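Local structure of thioredoxin reductase (Clostridium acetobutylicum ATCC 824, 6GNA) at residues 83-88 and 134-139; 92-97 and 106-111. The protein probably passes electrons from ferredoxin to thioredoxin through bound FAD and a disulfide, independently of pyridine nucleotides. All blocks are in the same frame, centred on the assembly; numbering follows the deposited sequence.

Interaction 1 of 2, residues 83-88 and 134-139; sequences KVNNIY and CATCDA. With FAD (flavin-adenine dinucleotide), chain B.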
loop_
_atom_site.group_PDB
_atom_site.type_symbol
_atom_site.label_atom_id
_atom_site.label_comp_id
_atom_site.label_asym_id
_atom_site.label_seq_id
_atom_site.Cartn_x
_atom_site.Cartn_y
_atom_site.Cartn_z
ATOM N N LYS A 83 -11.933 1.755 -23.547
ATOM C CA LYS A 83 -12.527 0.916 -22.514
ATOM C C LYS A 83 -12.123 -0.533 -22.742
ATOM O O LYS A 83 -12.293 -1.068 -23.836
ATOM C CB LYS A 83 -14.056 1.028 -22.519
ATOM C CG LYS A 83 -14.750 0.129 -21.487
ATOM C CD LYS A 83 -16.269 0.293 -21.495
ATOM C CE LYS A 83 -16.918 -0.596 -20.432
ATOM N NZ LYS A 83 -18.411 -0.517 -20.516
ATOM N N VAL A 84 -11.582 -1.169 -21.715
ATOM C CA VAL A 84 -11.301 -2.597 -21.797
ATOM C C VAL A 84 -12.576 -3.377 -21.490
ATOM O O VAL A 84 -13.181 -3.196 -20.427
ATOM C CB VAL A 84 -10.167 -3.005 -20.844
ATOM C CG1 VAL A 84 -9.953 -4.521 -20.892
ATOM C CG2 VAL A 84 -8.884 -2.263 -21.226
ATOM N N ASN A 85 -12.973 -4.247 -22.414
ATOM C CA ASN A 85 -14.199 -5.032 -22.279
ATOM C C ASN A 85 -13.982 -6.436 -21.749
ATOM O O ASN A 85 -14.826 -6.945 -21.000
ATOM C CB ASN A 85 -14.927 -5.124 -23.625
ATOM C CG ASN A 85 -15.534 -3.829 -24.012
ATOM O OD1 ASN A 85 -16.104 -3.129 -23.175
ATOM N ND2 ASN A 85 -15.412 -3.478 -25.279
ATOM N N ASN A 86 -12.880 -7.100 -22.103
ATOM C CA ASN A 86 -12.665 -8.470 -21.665
ATOM C C ASN A 86 -11.180 -8.747 -21.707
ATOM O O ASN A 86 -10.460 -8.233 -22.567
ATOM C CB ASN A 86 -13.407 -9.495 -22.535
ATOM C CG ASN A 86 -14.896 -9.486 -22.291
ATOM O OD1 ASN A 86 -15.670 -9.027 -23.127
ATOM N ND2 ASN A 86 -15.308 -9.982 -21.129
ATOM N N ILE A 87 -10.739 -9.549 -20.744
ATOM C CA ILE A 87 -9.356 -9.984 -20.636
ATOM C C ILE A 87 -9.400 -11.484 -20.485
ATOM O O ILE A 87 -9.981 -12.000 -19.520
ATOM C CB ILE A 87 -8.646 -9.340 -19.436
ATOM C CG1 ILE A 87 -8.675 -7.825 -19.602
ATOM C CG2 ILE A 87 -7.204 -9.858 -19.317
ATOM C CD1 ILE A 87 -8.244 -7.099 -18.388
ATOM N N TYR A 88 -8.810 -12.183 -21.434
ATOM C CA TYR A 88 -8.911 -13.631 -21.490
ATOM C C TYR A 88 -7.557 -14.179 -21.117
ATOM O O TYR A 88 -6.574 -13.959 -21.836
ATOM C CB TYR A 88 -9.319 -14.100 -22.880
ATOM C CG TYR A 88 -10.686 -13.629 -23.262
ATOM C CD1 TYR A 88 -11.804 -14.052 -22.562
ATOM C CD2 TYR A 88 -10.861 -12.759 -24.322
ATOM C CE1 TYR A 88 -13.061 -13.618 -22.907
ATOM C CE2 TYR A 88 -12.109 -12.327 -24.678
ATOM C CZ TYR A 88 -13.207 -12.755 -23.968
ATOM O OH TYR A 88 -14.461 -12.322 -24.325
ATOM N N CYS A 134 -21.548 -5.547 -22.071
ATOM C CA CYS A 134 -20.883 -5.038 -23.263
ATOM C C CYS A 134 -21.840 -5.158 -24.442
ATOM O O CYS A 134 -22.088 -6.265 -24.937
ATOM C CB CYS A 134 -19.613 -5.831 -23.539
ATOM S SG CYS A 134 -18.699 -5.111 -24.907
ATOM N N ALA A 135 -22.355 -4.022 -24.905
ATOM C CA ALA A 135 -23.324 -4.038 -25.994
ATOM C C ALA A 135 -22.660 -4.373 -27.323
ATOM O O ALA A 135 -23.180 -5.183 -28.100
ATOM C CB ALA A 135 -24.053 -2.699 -26.077
ATOM N N THR A 136 -21.521 -3.748 -27.620
ATOM C CA THR A 136 -20.857 -4.006 -28.894
ATOM C C THR A 136 -20.396 -5.456 -28.996
ATOM O O THR A 136 -20.411 -6.036 -30.088
ATOM C CB THR A 136 -19.682 -3.046 -29.079
ATOM O OG1 THR A 136 -18.769 -3.182 -27.984
ATOM C CG2 THR A 136 -20.164 -1.608 -29.118
ATOM N N CYS A 137 -19.996 -6.053 -27.870
ATOM C CA CYS A 137 -19.580 -7.451 -27.863
ATOM C C CYS A 137 -20.724 -8.373 -28.294
ATOM O O CYS A 137 -20.521 -9.306 -29.082
ATOM C CB CYS A 137 -19.081 -7.829 -26.459
ATOM S SG CYS A 137 -17.764 -6.750 -25.686
ATOM N N ASP A 138 -21.938 -8.122 -27.800
ATOM C CA ASP A 138 -23.079 -8.988 -28.058
ATOM C C ASP A 138 -23.930 -8.508 -29.217
ATOM O O ASP A 138 -25.001 -9.075 -29.452
ATOM C CB ASP A 138 -23.968 -9.107 -26.812
ATOM C CG ASP A 138 -23.279 -9.806 -25.665
ATOM O OD1 ASP A 138 -22.147 -10.298 -25.858
ATOM O OD2 ASP A 138 -23.876 -9.863 -24.568
ATOM N N ALA A 139 -23.478 -7.491 -29.949
ATOM C CA ALA A 139 -24.341 -6.826 -30.924
ATOM C C ALA A 139 -24.936 -7.783 -31.937
ATOM O O ALA A 139 -26.146 -7.681 -32.200
ATOM C CB ALA A 139 -23.589 -5.684 -31.612
HETATM P PA FAD B . -10.169 4.852 -9.521
HETATM O O1A FAD B . -9.683 6.124 -8.874
HETATM O O2A FAD B . -11.653 4.596 -9.622
HETATM O O5B FAD B . -9.543 4.757 -10.999
HETATM C C5B FAD B . -10.144 3.920 -11.978
HETATM C C4B FAD B . -9.879 4.476 -13.369
HETATM O O4B FAD B . -9.729 3.399 -14.296
HETATM C C3B FAD B . -11.042 5.328 -13.848
HETATM O O3B FAD B . -10.565 6.511 -14.493
HETATM C C2B FAD B . -11.774 4.448 -14.835
HETATM O O2B FAD B . -12.380 5.200 -15.889
HETATM C C1B FAD B . -10.682 3.527 -15.351
HETATM N N9A FAD B . -11.237 2.207 -15.717
HETATM C C8A FAD B . -11.934 1.382 -14.912
HETATM N N7A FAD B . -12.288 0.256 -15.580
HETATM C C5A FAD B . -11.816 0.358 -16.834
HETATM C C6A FAD B . -11.833 -0.474 -18.056
HETATM N N6A FAD B . -12.448 -1.679 -18.071
HETATM N N1A FAD B . -11.215 0.013 -19.153
HETATM C C2A FAD B . -10.597 1.208 -19.162
HETATM N N3A FAD B . -10.545 2.011 -18.086
HETATM C C4A FAD B . -11.124 1.648 -16.918
HETATM N N1 FAD B . -9.443 8.763 -0.752
HETATM C C2 FAD B . -8.538 9.261 0.127
HETATM O O2 FAD B . -7.590 8.532 0.486
HETATM N N3 FAD B . -8.613 10.506 0.631
HETATM C C4 FAD B . -9.599 11.345 0.293
HETATM O O4 FAD B . -9.650 12.497 0.774
HETATM C C4X FAD B . -10.632 10.880 -0.663
HETATM N N5 FAD B . -11.655 11.671 -1.049
HETATM C C5X FAD B . -12.583 11.223 -1.923
HETATM C C6 FAD B . -13.626 12.057 -2.305
HETATM C C7 FAD B . -14.587 11.607 -3.203
HETATM C C7M FAD B . -15.717 12.512 -3.616
HETATM C C8 FAD B . -14.499 10.231 -3.756
HETATM C C8M FAD B . -15.538 9.739 -4.729
HETATM C C9 FAD B . -13.457 9.396 -3.377
HETATM C C9A FAD B . -12.496 9.842 -2.480
HETATM N N10 FAD B . -11.442 8.995 -2.080
HETATM C C10 FAD B . -10.484 9.503 -1.185
HETATM C "C1'" FAD B . -11.321 7.637 -2.617
HETATM C "C2'" FAD B . -10.219 7.590 -3.662
HETATM O "O2'" FAD B . -10.581 8.460 -4.738
HETATM C "C3'" FAD B . -10.035 6.174 -4.192
HETATM O "O3'" FAD B . -9.639 5.307 -3.127
HETATM C "C4'" FAD B . -8.984 6.137 -5.291
HETATM O "O4'" FAD B . -9.381 7.001 -6.362
HETATM C "C5'" FAD B . -8.791 4.717 -5.807
HETATM O "O5'" FAD B . -8.138 4.785 -7.067
HETATM P P FAD B . -8.079 3.526 -8.060
HETATM O O1P FAD B . -7.006 3.792 -9.087
HETATM O O2P FAD B . -8.059 2.233 -7.284
HETATM O O3P FAD B . -9.523 3.575 -8.777
HETATM O O HOH W 1 -17.116 -1.299 -26.566
#
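The carboxamide of Asn85 lies flat against the disulfide of Cys134 and Cys137. Cys134 SG sits almost straight above Asn85 CG, at 3.5 Å, and is equally far from OD1 and ND2. Cys137 SG comes down on the same face, shifted back toward Asn85 CB, 3.9 Å away. The contact is van der Waals packing of the amide face on the two sulfurs. Asn85 CG is anti to its carbonyl carbon (chi1 -71°), which stands the amide up from the strand to meet the sulfurs. At the amide's margin, Asn85 ND2 donates to a water 3.1 Å away, and this water also hydrogen-bonds Thr136 OG1, so the two polar groups, too far apart to bond directly, are bridged. Asn86 comes in from the side, its OD1 4.0 Å from Cys137 SG.

Asn85 and Asn86 form a classic beta bulge opposite Met97, consistent with both side chains turning toward the disulfide; the psi of -35° at Asn85 marks the kink. One residue earlier, Val84 meets the edge of the adenine: its N donates to FAD N1A at 2.8 Å with an angle of 168°, and its O accepts from FAD N6A at 2.9 Å. The backbone thus reads the N1/N6 edge of the base.

Cys134-Ala135-Thr136-Cys137 is the CxxC sequence expected for the redox disulfide of a thioredoxin reductase, set at the start of the short helix 135-138. Glu159 OE1, on helix 155-163, accepts from the N of Thr136, and Tyr162 packs on Thr136. Strand 84-89 edges its four-stranded sheet beside strand 94-98, so the contact joins that sheet to the domain carrying the disulfide.

Interaction 2 of 2, residues 92-97 and 106-111; sequences EYFSIM and SKVILA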
loop_
_atom_site.group_PDB
_atom_site.type_symbol
_atom_site.label_atom_id
_atom_site.label_comp_id
_atom_site.label_asym_id
_atom_site.label_seq_id
_atom_site.Cartn_x
_atom_site.Cartn_y
_atom_site.Cartn_z
ATOM N N GLU A 92 -0.363 -18.360 -20.511
ATOM C CA GLU A 92 0.894 -17.647 -20.366
ATOM C C GLU A 92 0.818 -16.191 -20.806
ATOM O O GLU A 92 1.800 -15.465 -20.637
ATOM C CB GLU A 92 2.020 -18.351 -21.142
ATOM C CG GLU A 92 2.813 -19.369 -20.318
ATOM C CD GLU A 92 2.087 -20.689 -20.161
ATOM O OE1 GLU A 92 0.847 -20.686 -20.251
ATOM O OE2 GLU A 92 2.759 -21.722 -19.946
ATOM N N TYR A 93 -0.306 -15.748 -21.368
ATOM C CA TYR A 93 -0.491 -14.347 -21.726
ATOM C C TYR A 93 -1.971 -14.011 -21.635
ATOM O O TYR A 93 -2.808 -14.844 -21.270
ATOM C CB TYR A 93 -0.023 -14.041 -23.148
ATOM C CG TYR A 93 -0.855 -14.738 -24.204
ATOM C CD1 TYR A 93 -0.708 -16.103 -24.443
ATOM C CD2 TYR A 93 -1.788 -14.038 -24.962
ATOM C CE1 TYR A 93 -1.464 -16.746 -25.406
ATOM C CE2 TYR A 93 -2.544 -14.674 -25.927
ATOM C CZ TYR A 93 -2.377 -16.026 -26.145
ATOM O OH TYR A 93 -3.138 -16.651 -27.104
ATOM N N PHE A 94 -2.292 -12.782 -22.008
ATOM C CA PHE A 94 -3.654 -12.293 -21.911
ATOM C C PHE A 94 -4.027 -11.620 -23.214
ATOM O O PHE A 94 -3.256 -10.817 -23.746
ATOM C CB PHE A 94 -3.782 -11.321 -20.744
ATOM C CG PHE A 94 -3.420 -11.937 -19.418
ATOM C CD1 PHE A 94 -2.107 -11.978 -18.993
ATOM C CD2 PHE A 94 -4.401 -12.499 -18.618
ATOM C CE1 PHE A 94 -1.778 -12.561 -17.780
ATOM C CE2 PHE A 94 -4.073 -13.095 -17.408
ATOM C CZ PHE A 94 -2.768 -13.113 -16.992
ATOM N N SER A 95 -5.204 -11.962 -23.721
ATOM C CA SER A 95 -5.801 -11.266 -24.847
ATOM C C SER A 95 -6.742 -10.206 -24.293
ATOM O O SER A 95 -7.620 -10.505 -23.479
ATOM C CB SER A 95 -6.572 -12.267 -25.700
ATOM O OG SER A 95 -6.993 -11.691 -26.918
ATOM N N ILE A 96 -6.559 -8.971 -24.734
ATOM C CA ILE A 96 -7.239 -7.819 -24.149
ATOM C C ILE A 96 -8.116 -7.204 -25.224
ATOM O O ILE A 96 -7.604 -6.627 -26.192
ATOM C CB ILE A 96 -6.245 -6.799 -23.599
ATOM C CG1 ILE A 96 -5.406 -7.444 -22.497
ATOM C CG2 ILE A 96 -6.985 -5.567 -23.065
ATOM C CD1 ILE A 96 -4.257 -6.594 -22.026
ATOM N N MET A 97 -9.435 -7.302 -25.046
ATOM C CA MET A 97 -10.411 -6.785 -25.997
ATOM C C MET A 97 -10.905 -5.444 -25.495
ATOM O O MET A 97 -11.323 -5.328 -24.340
ATOM C CB MET A 97 -11.629 -7.706 -26.090
ATOM C CG MET A 97 -11.337 -9.153 -26.317
ATOM S SD MET A 97 -10.584 -9.415 -27.911
ATOM C CE MET A 97 -9.084 -10.162 -27.346
ATOM N N SER A 106 1.864 -9.894 -21.592
ATOM C CA SER A 106 2.368 -11.008 -20.800
ATOM C C SER A 106 1.831 -10.958 -19.374
ATOM O O SER A 106 1.509 -11.997 -18.785
ATOM C CB SER A 106 3.897 -10.992 -20.799
ATOM O OG SER A 106 4.409 -11.149 -22.112
ATOM N N LYS A 107 1.731 -9.761 -18.809
ATOM C CA LYS A 107 1.231 -9.563 -17.455
ATOM C C LYS A 107 0.140 -8.510 -17.507
ATOM O O LYS A 107 0.203 -7.581 -18.311
ATOM C CB LYS A 107 2.331 -9.063 -16.499
ATOM C CG LYS A 107 3.616 -9.890 -16.524
ATOM C CD LYS A 107 3.397 -11.277 -15.969
ATOM C CE LYS A 107 4.662 -12.121 -16.074
ATOM N NZ LYS A 107 4.441 -13.500 -15.591
ATOM N N VAL A 108 -0.850 -8.652 -16.638
ATOM C CA VAL A 108 -1.949 -7.697 -16.538
ATOM C C VAL A 108 -2.031 -7.218 -15.096
ATOM O O VAL A 108 -1.895 -8.022 -14.168
ATOM C CB VAL A 108 -3.288 -8.323 -16.976
ATOM C CG1 VAL A 108 -4.461 -7.446 -16.601
ATOM C CG2 VAL A 108 -3.280 -8.592 -18.475
ATOM N N ILE A 109 -2.247 -5.912 -14.910
ATOM C CA ILE A 109 -2.510 -5.334 -13.591
ATOM C C ILE A 109 -3.902 -4.708 -13.642
ATOM O O ILE A 109 -4.122 -3.719 -14.344
ATOM C CB ILE A 109 -1.451 -4.306 -13.187
ATOM C CG1 ILE A 109 -0.058 -4.953 -13.149
ATOM C CG2 ILE A 109 -1.787 -3.712 -11.804
ATOM C CD1 ILE A 109 1.071 -3.971 -12.922
ATOM N N LEU A 110 -4.835 -5.292 -12.911
ATOM C CA LEU A 110 -6.195 -4.775 -12.845
ATOM C C LEU A 110 -6.218 -3.609 -11.870
ATOM O O LEU A 110 -5.862 -3.765 -10.702
ATOM C CB LEU A 110 -7.125 -5.887 -12.351
ATOM C CG LEU A 110 -7.130 -7.172 -13.188
ATOM C CD1 LEU A 110 -8.015 -8.218 -12.578
ATOM C CD2 LEU A 110 -7.607 -6.855 -14.614
ATOM N N ALA A 111 -6.739 -2.488 -12.324
ATOM C CA ALA A 111 -6.730 -1.254 -11.541
ATOM C C ALA A 111 -7.978 -0.451 -11.842
ATOM O O ALA A 111 -7.936 0.774 -11.989
ATOM C CB ALA A 111 -5.450 -0.445 -11.769
HETATM O O HOH W 2 2.776 -14.200 -17.763
#
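Tyr93 and Ser106 mark the place where the two backbones come nearest, with Tyr93 CA and Ser106 CA 4.5 Å apart. From there they diverge: Ile96 CA and Leu110 CA are already 11.7 Å apart. The chain turns a corner at Ser106 and Lys107, which carries it out of the sheet holding strand 94-98 and into another that holds strand 108-110. The carbonyl ends at the narrow side share a water. It donates to Ser106 O at 2.7 Å and, in a longer bond, to Glu92 O, and accepts from Lys107 NZ at 2.8 Å. Lys107 reaches it by bending twice near its root (chi1 -51°, chi2 -67°) before its outer chain runs straight.

Inside the wedge, Val108 rests on the Phe94 ring. Its CG2 touches Phe94 CG at 3.5 Å and packs against Phe94 CB as well, so the methyl bears on the inner end of the ring rather than on its centre, while Val108 CB lies over the face, a little off its centre. Ser106 O approaches the ring at its edge, in the plane, 3.5 Å from Phe94 CE1. Farther in, Ile96 CD1 meets the same Val108 methyl at 4.2 Å, the two side chains passing in opposite directions. Ile12 of strand 9-12 also packs on Val108, and Ile250 on Phe94.

A beta-meander (strands 84-89, 94-98 and 102-105) laid over a parallel sheet of Rossmann type is the hallmark of the FAD domain in the pyridine nucleotide-disulphide oxidoreductase family; this contact is the corner where the meander leads into strand 108-110.

Overall arrangement
The two contacts lie on different sides of the same meander, their centres about 15 Å apart. Met97, at the end of segment 92-97, probably hydrogen-bonds both bulge residues: Asn85 N to Met97 O and Asn86 O to Met97 N, each 2.8 Å. Interaction 2 ties this sheet to the parallel sheet beneath through its apolar packing, while interaction 1 ties it to the disulfide domain. Both sites also reach FAD, through Lys83 and Val84 at the adenine in one and through Ala111 in the other. The disulfide, however, is far from the flavin ring: Cys134 SG, the nearer of its two sulfurs, is 30.1 Å from FAD C4X, so direct electron transfer would probably require a large domain movement.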